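Local coordinates for alkaline phosphatase (Thermus thermophilus, PDB 7KWD), which probably hydrolyses phosphate monoesters as a homodimeric metalloenzyme that depends on zinc and magnesium, at residues S246-V251 with L297-A302; V269-I274 with L291-V296; D275-N278 with G284-L287. All blocks are in the same frame, centred on the assembly; numbering follows the deposited sequence.

Contact 1: S246-V251 with L297-A302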
ATOM      1  N   SER A 246       2.983  21.616 -18.454  1.00 25.91           N
ATOM      2  CA  SER A 246       2.716  20.868 -17.234  1.00 28.91           C
ATOM      3  C   SER A 246       1.245  20.455 -17.196  1.00 26.97           C
ATOM      4  O   SER A 246       0.392  21.041 -17.867  1.00 28.38           O
ATOM      5  CB  SER A 246       3.027  21.720 -15.996  1.00 28.20           C
ATOM      6  OG  SER A 246       2.183  22.870 -15.973  1.00 24.35           O
ATOM      7  N   LEU A 247       0.932  19.460 -16.376  1.00 26.63           N
ATOM      8  CA  LEU A 247      -0.484  19.132 -16.211  1.00 21.84           C
ATOM      9  C   LEU A 247      -1.270  20.372 -15.776  1.00 28.69           C
ATOM     10  O   LEU A 247      -2.365  20.646 -16.297  1.00 25.21           O
ATOM     11  CB  LEU A 247      -0.636  17.980 -15.233  1.00 24.35           C
ATOM     12  CG  LEU A 247      -2.064  17.404 -15.138  1.00 23.61           C
ATOM     13  CD1 LEU A 247      -2.583  16.971 -16.485  1.00 23.19           C
ATOM     14  CD2 LEU A 247      -2.043  16.228 -14.152  1.00 26.04           C
ATOM     15  N   LYS A 248      -0.705  21.160 -14.854  1.00 25.22           N
ATOM     16  CA  LYS A 248      -1.385  22.371 -14.399  1.00 20.98           C
ATOM     17  C   LYS A 248      -1.717  23.295 -15.558  1.00 23.02           C
ATOM     18  O   LYS A 248      -2.846  23.817 -15.654  1.00 21.78           O
ATOM     19  CB  LYS A 248      -0.508  23.116 -13.380  1.00 24.74           C
ATOM     20  CG  LYS A 248      -1.138  24.428 -12.858  1.00 31.25           C
ATOM     21  CD  LYS A 248      -0.155  25.112 -11.892  1.00 37.20           C
ATOM     22  CE  LYS A 248      -0.765  26.313 -11.165  1.00 39.67           C
ATOM     23  NZ  LYS A 248       0.290  26.975 -10.333  1.00 47.04           N
ATOM     24  N   GLU A 249      -0.742  23.540 -16.440  1.00 22.95           N
ATOM     25  CA  GLU A 249      -0.975  24.452 -17.563  1.00 31.37           C
ATOM     26  C   GLU A 249      -2.125  23.970 -18.431  1.00 27.03           C
ATOM     27  O   GLU A 249      -2.889  24.774 -18.975  1.00 29.21           O
ATOM     28  CB  GLU A 249       0.298  24.596 -18.411  1.00 27.26           C
ATOM     29  CG  GLU A 249       1.327  25.568 -17.798  1.00 34.35           C
ATOM     30  CD  GLU A 249       2.710  25.548 -18.462  1.00 33.59           C
ATOM     31  OE1 GLU A 249       3.180  24.490 -18.954  1.00 30.98           O
ATOM     32  OE2 GLU A 249       3.338  26.618 -18.471  1.00 46.22           O
ATOM     33  N   MET A 250      -2.238  22.659 -18.607  1.00 27.90           N
ATOM     34  CA  MET A 250      -3.335  22.118 -19.407  1.00 21.88           C
ATOM     35  C   MET A 250      -4.667  22.297 -18.689  1.00 21.52           C
ATOM     36  O   MET A 250      -5.644  22.741 -19.299  1.00 21.04           O
ATOM     37  CB  MET A 250      -3.058  20.643 -19.720  1.00 18.93           C
ATOM     38  CG  MET A 250      -1.969  20.454 -20.785  1.00 26.68           C
ATOM     39  SD  MET A 250      -1.780  18.782 -21.403  1.00 27.00           S
ATOM     40  CE  MET A 250      -0.826  17.957 -20.301  1.00 24.82           C
ATOM     41  N   VAL A 251      -4.724  22.010 -17.380  1.00 21.36           N
ATOM     42  CA  VAL A 251      -5.968  22.258 -16.643  1.00 25.39           C
ATOM     43  C   VAL A 251      -6.349  23.746 -16.671  1.00 26.27           C
ATOM     44  O   VAL A 251      -7.529  24.095 -16.830  1.00 23.99           O
ATOM     45  CB  VAL A 251      -5.846  21.724 -15.205  1.00 22.94           C
ATOM     46  CG1 VAL A 251      -7.060  22.100 -14.415  1.00 27.81           C
ATOM     47  CG2 VAL A 251      -5.692  20.182 -15.211  1.00 26.98           C
ATOM     48  N   LEU A 297      -4.153  19.710  -7.936  1.00 25.53           N
ATOM     49  CA  LEU A 297      -5.105  19.589  -6.832  1.00 23.63           C
ATOM     50  C   LEU A 297      -5.448  20.945  -6.259  1.00 24.87           C
ATOM     51  O   LEU A 297      -6.617  21.235  -5.975  1.00 25.80           O
ATOM     52  CB  LEU A 297      -4.488  18.718  -5.767  1.00 21.81           C
ATOM     53  CG  LEU A 297      -5.311  17.812  -4.881  1.00 30.52           C
ATOM     54  CD1 LEU A 297      -6.352  17.042  -5.639  1.00 33.39           C
ATOM     55  CD2 LEU A 297      -4.276  16.884  -4.187  1.00 25.89           C
ATOM     56  N   GLU A 298      -4.433  21.781  -6.078  1.00 25.51           N
ATOM     57  CA  GLU A 298      -4.635  23.094  -5.506  1.00 28.11           C
ATOM     58  C   GLU A 298      -5.517  23.910  -6.408  1.00 24.21           C
ATOM     59  O   GLU A 298      -6.439  24.578  -5.938  1.00 27.55           O
ATOM     60  CB  GLU A 298      -3.285  23.757  -5.290  1.00 26.97           C
ATOM     61  CG  GLU A 298      -2.576  23.120  -4.106  1.00 39.94           C
ATOM     62  CD  GLU A 298      -1.276  23.787  -3.720  1.00 51.44           C
ATOM     63  OE1 GLU A 298      -0.584  24.300  -4.625  1.00 55.80           O
ATOM     64  OE2 GLU A 298      -0.939  23.758  -2.510  1.00 69.15           O
ATOM     65  N   LEU A 299      -5.301  23.795  -7.718  1.00 26.81           N
ATOM     66  CA  LEU A 299      -6.160  24.460  -8.683  1.00 27.73           C
ATOM     67  C   LEU A 299      -7.592  23.950  -8.612  1.00 27.85           C
ATOM     68  O   LEU A 299      -8.551  24.726  -8.632  1.00 27.12           O
ATOM     69  CB  LEU A 299      -5.601  24.242 -10.083  1.00 28.35           C
ATOM     70  CG  LEU A 299      -5.657  25.486 -10.946  1.00 43.04           C
ATOM     71  CD1 LEU A 299      -4.774  26.572 -10.334  1.00 53.15           C
ATOM     72  CD2 LEU A 299      -5.193  25.076 -12.319  1.00 43.96           C
ATOM     73  N   LEU A 300      -7.759  22.623  -8.574  1.00 24.21           N
ATOM     74  CA  LEU A 300      -9.096  22.057  -8.628  1.00 23.21           C
ATOM     75  C   LEU A 300      -9.867  22.350  -7.353  1.00 23.98           C
ATOM     76  O   LEU A 300     -11.069  22.609  -7.407  1.00 27.18           O
ATOM     77  CB  LEU A 300      -9.002  20.551  -8.875  1.00 22.75           C
ATOM     78  CG  LEU A 300      -8.391  20.168 -10.222  1.00 26.48           C
ATOM     79  CD1 LEU A 300      -8.344  18.648 -10.385  1.00 24.95           C
ATOM     80  CD2 LEU A 300      -9.139  20.836 -11.401  1.00 27.88           C
ATOM     81  N   THR A 301      -9.212  22.277  -6.188  1.00 24.10           N
ATOM     82  CA  THR A 301      -9.942  22.545  -4.953  1.00 23.93           C
ATOM     83  C   THR A 301     -10.324  24.021  -4.870  1.00 24.80           C
ATOM     84  O   THR A 301     -11.442  24.366  -4.475  1.00 27.24           O
ATOM     85  CB  THR A 301      -9.141  22.118  -3.726  1.00 25.95           C
ATOM     86  OG1 THR A 301      -7.867  22.763  -3.699  1.00 23.96           O
ATOM     87  CG2 THR A 301      -8.966  20.631  -3.718  1.00 23.82           C
ATOM     88  N   ALA A 302      -9.439  24.907  -5.307  1.00 22.15           N
ATOM     89  CA  ALA A 302      -9.795  26.324  -5.307  1.00 27.59           C
ATOM     90  C   ALA A 302     -10.980  26.578  -6.227  1.00 28.24           C
ATOM     91  O   ALA A 302     -11.867  27.363  -5.892  1.00 34.47           O
ATOM     92  CB  ALA A 302      -8.588  27.171  -5.702  1.00 33.07           C
TER
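Leu299 is the first residue of 297-302 to meet segment 246-251, and it does so with both branches of its isobutyl group. Its CD1 lies against the far part of the Lys248 chain, 4.1 Å from Lys248 CE, while Leu299 CD2 nestles between the base of that chain and the end of Val251, 4.1 Å from Val251 CG1. Lys248 has CG anti to the backbone N (chi1 179°) and stays extended beyond it, so its methylenes form an apolar rod that crosses the leucine at about a right angle. Val251 instead slides past Leu299, the two side chains running in opposite directions. One residue on, Leu300 does not point straight at 246-251, yet its end comes round to the same valine: Leu300 CD2 sits 3.9 Å from Val251 CG1, and the two side chains are crossed. Val251 CG1 thus touches a methyl of each leucine. The packing is apolar; the axes of helix segments 247-251 and 297-302 come within 10.4 Å at 27°. Segment 246-251 opens its helix with a capping box: Ser246 OG accepts from Glu249 N at 3.0 Å, and Ser246 N donates in return to Glu249 OE1 at 2.9 Å. The contact is plain helix-on-helix packing over strands 40-46 and 135-140 of the alkaline phosphatase fold. Leu300 rests on Ile42 and Phe44 of strand 40-46, Val251 and Met250 on Val139 of strand 135-140, and Leu297 reaches Phe44, and Leu71 and Leu74 of helix 70-75.

Contact 2: V269-I274 with L291-V296. With MG (magnesium ion), chain D.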
ATOM      1  N   VAL A 269      -9.268  14.798 -15.323  1.00 21.27           N
ATOM      2  CA  VAL A 269      -7.856  15.153 -15.309  1.00 18.40           C
ATOM      3  C   VAL A 269      -7.108  13.897 -14.944  1.00 18.69           C
ATOM      4  O   VAL A 269      -7.446  13.261 -13.943  1.00 22.65           O
ATOM      5  CB  VAL A 269      -7.555  16.267 -14.291  1.00 24.88           C
ATOM      6  CG1 VAL A 269      -6.063  16.643 -14.329  1.00 22.81           C
ATOM      7  CG2 VAL A 269      -8.458  17.462 -14.553  1.00 27.82           C
ATOM      8  N   GLU A 270      -6.086  13.548 -15.728  1.00 20.08           N
ATOM      9  CA  GLU A 270      -5.310  12.350 -15.466  1.00 27.41           C
ATOM     10  C   GLU A 270      -3.844  12.680 -15.254  1.00 24.77           C
ATOM     11  O   GLU A 270      -3.194  13.262 -16.136  1.00 25.86           O
ATOM     12  CB  GLU A 270      -5.410  11.311 -16.586  1.00 25.29           C
ATOM     13  CG  GLU A 270      -4.969   9.927 -16.024  1.00 26.44           C
ATOM     14  CD  GLU A 270      -4.533   8.992 -17.102  1.00 26.71           C
ATOM     15  OE1 GLU A 270      -4.488   9.439 -18.274  1.00 27.28           O
ATOM     16  OE2 GLU A 270      -4.259   7.841 -16.771  1.00 24.58           O
ATOM     17  N   ALA A 271      -3.333  12.332 -14.078  1.00 24.45           N
ATOM     18  CA  ALA A 271      -1.895  12.275 -13.841  1.00 22.45           C
ATOM     19  C   ALA A 271      -1.501  10.867 -14.239  1.00 24.33           C
ATOM     20  O   ALA A 271      -1.348   9.971 -13.413  1.00 23.37           O
ATOM     21  CB  ALA A 271      -1.555  12.582 -12.392  1.00 25.24           C
ATOM     22  N   GLY A 272      -1.384  10.673 -15.560  1.00 22.19           N
ATOM     23  CA  GLY A 272      -1.308   9.337 -16.103  1.00 24.65           C
ATOM     24  C   GLY A 272       0.043   8.712 -16.131  1.00 21.87           C
ATOM     25  O   GLY A 272       0.156   7.521 -16.480  1.00 23.26           O
ATOM     26  N   ARG A 273       1.104   9.453 -15.799  1.00 18.79           N
ATOM     27  CA  ARG A 273       2.449   8.905 -15.919  1.00 23.55           C
ATOM     28  C   ARG A 273       3.068   8.571 -14.570  1.00 25.70           C
ATOM     29  O   ARG A 273       4.208   8.078 -14.518  1.00 25.39           O
ATOM     30  CB  ARG A 273       3.348   9.865 -16.709  1.00 23.76           C
ATOM     31  CG  ARG A 273       2.728  10.243 -18.085  1.00 23.11           C
ATOM     32  CD  ARG A 273       3.752  10.513 -19.197  1.00 27.29           C
ATOM     33  NE  ARG A 273       4.450   9.274 -19.546  1.00 28.11           N
ATOM     34  CZ  ARG A 273       5.651   9.228 -20.108  1.00 32.28           C
ATOM     35  NH1 ARG A 273       6.300  10.349 -20.410  1.00 27.64           N
ATOM     36  NH2 ARG A 273       6.189   8.050 -20.358  1.00 32.94           N
ATOM     37  N   ILE A 274       2.328   8.776 -13.479  1.00 23.94           N
ATOM     38  CA  ILE A 274       2.694   8.135 -12.222  1.00 20.76           C
ATOM     39  C   ILE A 274       2.857   6.642 -12.451  1.00 21.22           C
ATOM     40  O   ILE A 274       3.871   6.049 -12.072  1.00 20.45           O
ATOM     41  CB  ILE A 274       1.642   8.424 -11.139  1.00 19.45           C
ATOM     42  CG1 ILE A 274       1.612   9.924 -10.806  1.00 25.30           C
ATOM     43  CG2 ILE A 274       1.886   7.547  -9.917  1.00 25.10           C
ATOM     44  CD1 ILE A 274       0.372  10.330  -9.981  1.00 21.67           C
ATOM     45  N   LEU A 291       4.081  15.366  -7.535  1.00 22.68           N
ATOM     46  CA  LEU A 291       4.151  16.778  -7.165  1.00 22.60           C
ATOM     47  C   LEU A 291       3.469  17.639  -8.228  1.00 18.75           C
ATOM     48  O   LEU A 291       2.791  18.613  -7.905  1.00 20.35           O
ATOM     49  CB  LEU A 291       5.605  17.235  -6.968  1.00 24.95           C
ATOM     50  CG  LEU A 291       6.344  16.549  -5.829  1.00 24.89           C
ATOM     51  CD1 LEU A 291       7.702  17.162  -5.596  1.00 24.29           C
ATOM     52  CD2 LEU A 291       5.574  16.634  -4.505  1.00 22.15           C
ATOM     53  N   ALA A 292       3.575  17.251  -9.490  1.00 23.39           N
ATOM     54  CA  ALA A 292       2.823  17.973 -10.511  1.00 18.75           C
ATOM     55  C   ALA A 292       1.310  17.822 -10.309  1.00 22.97           C
ATOM     56  O   ALA A 292       0.545  18.769 -10.523  1.00 23.25           O
ATOM     57  CB  ALA A 292       3.197  17.455 -11.901  1.00 22.88           C
ATOM     58  N   ALA A 293       0.863  16.613  -9.973  1.00 22.18           N
ATOM     59  CA  ALA A 293      -0.544  16.417  -9.640  1.00 25.61           C
ATOM     60  C   ALA A 293      -0.956  17.288  -8.456  1.00 26.45           C
ATOM     61  O   ALA A 293      -2.075  17.823  -8.426  1.00 21.54           O
ATOM     62  CB  ALA A 293      -0.803  14.949  -9.308  1.00 23.25           C
ATOM     63  N   ASP A 294      -0.055  17.453  -7.476  1.00 21.50           N
ATOM     64  CA  ASP A 294      -0.405  18.224  -6.291  1.00 23.08           C
ATOM     65  C   ASP A 294      -0.676  19.670  -6.653  1.00 26.17           C
ATOM     66  O   ASP A 294      -1.605  20.292  -6.120  1.00 24.21           O
ATOM     67  CB  ASP A 294       0.709  18.101  -5.244  1.00 21.39           C
ATOM     68  CG  ASP A 294       0.186  18.170  -3.824  1.00 26.33           C
ATOM     69  OD1 ASP A 294      -0.558  17.248  -3.411  1.00 27.80           O
ATOM     70  OD2 ASP A 294       0.517  19.138  -3.126  1.00 25.60           O
ATOM     71  N   GLU A 295       0.090  20.219  -7.585  1.00 20.74           N
ATOM     72  CA  GLU A 295      -0.197  21.585  -8.024  1.00 24.05           C
ATOM     73  C   GLU A 295      -1.570  21.665  -8.659  1.00 25.03           C
ATOM     74  O   GLU A 295      -2.277  22.675  -8.530  1.00 22.61           O
ATOM     75  CB  GLU A 295       0.851  22.070  -9.024  1.00 23.94           C
ATOM     76  CG  GLU A 295       2.209  22.334  -8.406  1.00 33.83           C
ATOM     77  CD  GLU A 295       3.228  22.835  -9.442  1.00 47.76           C
ATOM     78  OE1 GLU A 295       4.335  22.244  -9.515  1.00 54.76           O
ATOM     79  OE2 GLU A 295       2.912  23.803 -10.187  1.00 41.17           O
ATOM     80  N   VAL A 296      -1.953  20.614  -9.388  1.00 22.39           N
ATOM     81  CA  VAL A 296      -3.272  20.584 -10.024  1.00 24.08           C
ATOM     82  C   VAL A 296      -4.363  20.528  -8.969  1.00 20.40           C
ATOM     83  O   VAL A 296      -5.389  21.214  -9.074  1.00 22.53           O
ATOM     84  CB  VAL A 296      -3.377  19.397 -11.000  1.00 19.35           C
ATOM     85  CG1 VAL A 296      -4.822  19.233 -11.510  1.00 20.86           C
ATOM     86  CG2 VAL A 296      -2.405  19.591 -12.187  1.00 22.02           C
TER
HETATM   87 MG    MG D 602      -4.003   6.029 -17.657  1.00 33.75          MG
HETATM   88  O   HOH W   1      -4.449   6.828 -19.572  1.00 29.14           O
HETATM   89  O   HOH W   2      -1.679   6.039 -17.556  1.00 25.03           O
HETATM   90  O   HOH W   3      -3.849   4.319 -18.589  1.00 33.87           O
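Val269 and Val296 reach toward each other tip to tip, CG1 of Val269 standing 4.0 Å from CG1 of Val296. Both valines hold that methyl anti to the backbone N (chi1 -178° and 171°), which sends it straight across the interface. Two residues along the strand, Ala271 repeats the meeting on a smaller scale: its CB is 4.0 Å from Ala293 CB, and with no longer side chain between them the backbones close to 6.1 Å from Ala271 CA to Ala293 CA. Glu270, between these two strand residues, turns to the other face. Its extended chain places OE2 2.0 Å from the magnesium ion, whose coordination is completed by Asp47, Thr148 and three waters. One of these waters donates to Glu270 OE1, which also bonds to Thr140 OG1, so the carboxylate is fixed through both oxygens. A second metal-bound water donates to Gly272 O, the water oxygen 2.6 Å from Gly272 O. The chemistry therefore differs across the thickness of strand 265-271: methyl groups seal one face against helix 283-306, while the other presents the Glu270 carboxylate to the metal, with Gly272 O, just past the strand, holding one of its waters.

Contact 3: D275-N278 with G284-L287. With ZN (zinc ion), chain F.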
ATOM      1  N   ASP A 275       1.849   6.023 -13.087  1.00 22.29           N
ATOM      2  CA  ASP A 275       1.911   4.619 -13.485  1.00 27.21           C
ATOM      3  C   ASP A 275       3.190   4.319 -14.255  1.00 22.67           C
ATOM      4  O   ASP A 275       3.940   3.413 -13.899  1.00 25.91           O
ATOM      5  CB  ASP A 275       0.666   4.289 -14.321  1.00 23.60           C
ATOM      6  CG  ASP A 275       0.592   2.856 -14.735  1.00 25.29           C
ATOM      7  OD1 ASP A 275       0.540   1.984 -13.824  1.00 20.55           O
ATOM      8  OD2 ASP A 275       0.554   2.604 -15.966  1.00 24.32           O
ATOM      9  N   HIS A 276       3.487   5.124 -15.274  1.00 21.82           N
ATOM     10  CA  HIS A 276       4.626   4.843 -16.138  1.00 24.85           C
ATOM     11  C   HIS A 276       5.930   4.887 -15.362  1.00 24.82           C
ATOM     12  O   HIS A 276       6.792   4.021 -15.527  1.00 24.89           O
ATOM     13  CB  HIS A 276       4.673   5.844 -17.292  1.00 27.10           C
ATOM     14  CG  HIS A 276       3.467   5.778 -18.167  1.00 27.36           C
ATOM     15  ND1 HIS A 276       3.225   6.685 -19.163  1.00 23.28           N
ATOM     16  CD2 HIS A 276       2.417   4.926 -18.174  1.00 27.31           C
ATOM     17  CE1 HIS A 276       2.086   6.394 -19.767  1.00 31.54           C
ATOM     18  NE2 HIS A 276       1.574   5.329 -19.185  1.00 30.70           N
ATOM     19  N   ALA A 277       6.106   5.911 -14.524  1.00 24.68           N
ATOM     20  CA  ALA A 277       7.326   5.981 -13.738  1.00 25.33           C
ATOM     21  C   ALA A 277       7.427   4.787 -12.819  1.00 24.74           C
ATOM     22  O   ALA A 277       8.519   4.262 -12.589  1.00 23.48           O
ATOM     23  CB  ALA A 277       7.372   7.273 -12.930  1.00 27.93           C
ATOM     24  N   ASN A 278       6.295   4.356 -12.255  1.00 21.77           N
ATOM     25  CA  ASN A 278       6.345   3.197 -11.372  1.00 25.09           C
ATOM     26  C   ASN A 278       6.722   1.953 -12.145  1.00 22.87           C
ATOM     27  O   ASN A 278       7.385   1.062 -11.591  1.00 21.27           O
ATOM     28  CB  ASN A 278       5.014   3.003 -10.656  1.00 24.69           C
ATOM     29  CG  ASN A 278       4.795   4.044  -9.549  1.00 29.65           C
ATOM     30  OD1 ASN A 278       5.732   4.655  -9.049  1.00 25.30           O
ATOM     31  ND2 ASN A 278       3.542   4.244  -9.189  1.00 22.04           N
ATOM     32  N   GLY A 284      12.210   8.837  -8.551  1.00 27.97           N
ATOM     33  CA  GLY A 284      12.294  10.281  -8.729  1.00 27.06           C
ATOM     34  C   GLY A 284      11.310  10.781  -9.771  1.00 28.66           C
ATOM     35  O   GLY A 284      10.742  11.869  -9.636  1.00 26.25           O
ATOM     36  N   ALA A 285      11.100  10.009 -10.830  1.00 27.11           N
ATOM     37  CA  ALA A 285      10.084  10.410 -11.791  1.00 23.15           C
ATOM     38  C   ALA A 285       8.673  10.315 -11.187  1.00 18.99           C
ATOM     39  O   ALA A 285       7.845  11.211 -11.383  1.00 23.72           O
ATOM     40  CB  ALA A 285      10.189   9.568 -13.059  1.00 25.28           C
ATOM     41  N   THR A 286       8.408   9.260 -10.420  1.00 23.62           N
ATOM     42  CA  THR A 286       7.119   9.138  -9.742  1.00 22.59           C
ATOM     43  C   THR A 286       6.858  10.334  -8.847  1.00 20.95           C
ATOM     44  O   THR A 286       5.767  10.915  -8.864  1.00 23.71           O
ATOM     45  CB  THR A 286       7.089   7.860  -8.920  1.00 25.77           C
ATOM     46  OG1 THR A 286       7.303   6.755  -9.794  1.00 27.64           O
ATOM     47  CG2 THR A 286       5.768   7.733  -8.199  1.00 27.15           C
ATOM     48  N   LEU A 287       7.858  10.716  -8.068  1.00 24.49           N
ATOM     49  CA  LEU A 287       7.708  11.820  -7.147  1.00 21.98           C
ATOM     50  C   LEU A 287       7.305  13.093  -7.872  1.00 24.56           C
ATOM     51  O   LEU A 287       6.390  13.793  -7.436  1.00 24.12           O
ATOM     52  CB  LEU A 287       9.012  12.041  -6.383  1.00 29.33           C
ATOM     53  CG  LEU A 287       9.151  13.388  -5.682  1.00 26.40           C
ATOM     54  CD1 LEU A 287       8.215  13.451  -4.483  1.00 28.44           C
ATOM     55  CD2 LEU A 287      10.595  13.600  -5.190  1.00 31.03           C
TER
HETATM   56 ZN    ZN F 604       0.394   0.628 -16.134  1.00 30.30          ZN
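The backbones of 275-278 and 284-287 come as close as 5.1 Å between Ala277 CA and Thr286 CA. These two segments lie on consecutive helices, 273-280 and 283-306, which are linked by a short turn and pack beside the zinc site of the alkaline phosphatase fold, the first helix carrying its ligands Asp275 and His279 one turn apart. Small side chains permit the close approach. Ala277 points its CB into the second helix, 3.6 Å from Ala285 CB and 3.2 Å from Thr286 OG1, close packing that also brings Ala277 CB to 3.4 Å from Thr286 N. Beside it, Asn278 and Thr286 cross at about a right angle. Asn278 has CG anti to its carbonyl carbon (chi1 -74°), which swings the amide toward the second helix, and Thr286 OG1 donates to Asn278 OD1 at 2.7 Å. The hydroxyl comes from above the carbonyl plane, 43° out of it, with a C=O...donor angle of 135°. Thr286 CG2 lies on the same side of the amide as the hydroxyl, 3.2 Å from Asn278 OD1. The hydroxyl is also hydrogen-bonded to the backbone O of Asp282 in the turn, while Asn278 ND2 bonds to Asp53 OD2 of helix 51-65. A leucine in place of Asn278 would probably leave Thr286 OG1 without its acceptor on the first helix, keeping Asp282 O alone of the two described, and deprive the Asp53 carboxylate of its amide donor. On another side of the first helix, Asp275 has OD1 bonded to Thr320 OG1, and with His279 and His433 it holds a zinc ion, Asp275 OD2 lying 2.0 Å from the metal.

In the fold
All three contacts use helix 283-306, and they are nested along the chain, contact 3 inside contact 2 and contact 2 inside contact 1. Contacts 2 and 3 are fully buried and share helix 273-280 as well; contact 1 lies farther from the centre of the chain and is only partly buried, with a lysine at its margin. Contacts 1 and 2 adjoin through Val251 and Val269, forming one apolar layer, whereas contacts 1 and 3 do not touch, their centres about 19 Å apart. Chemistry follows place: contacts 1 and 2 are held by apolar packing, the second on the back of a strand that carries a magnesium ligand, whereas contact 3, which includes a zinc ligand, adds a hydrogen bond between helices.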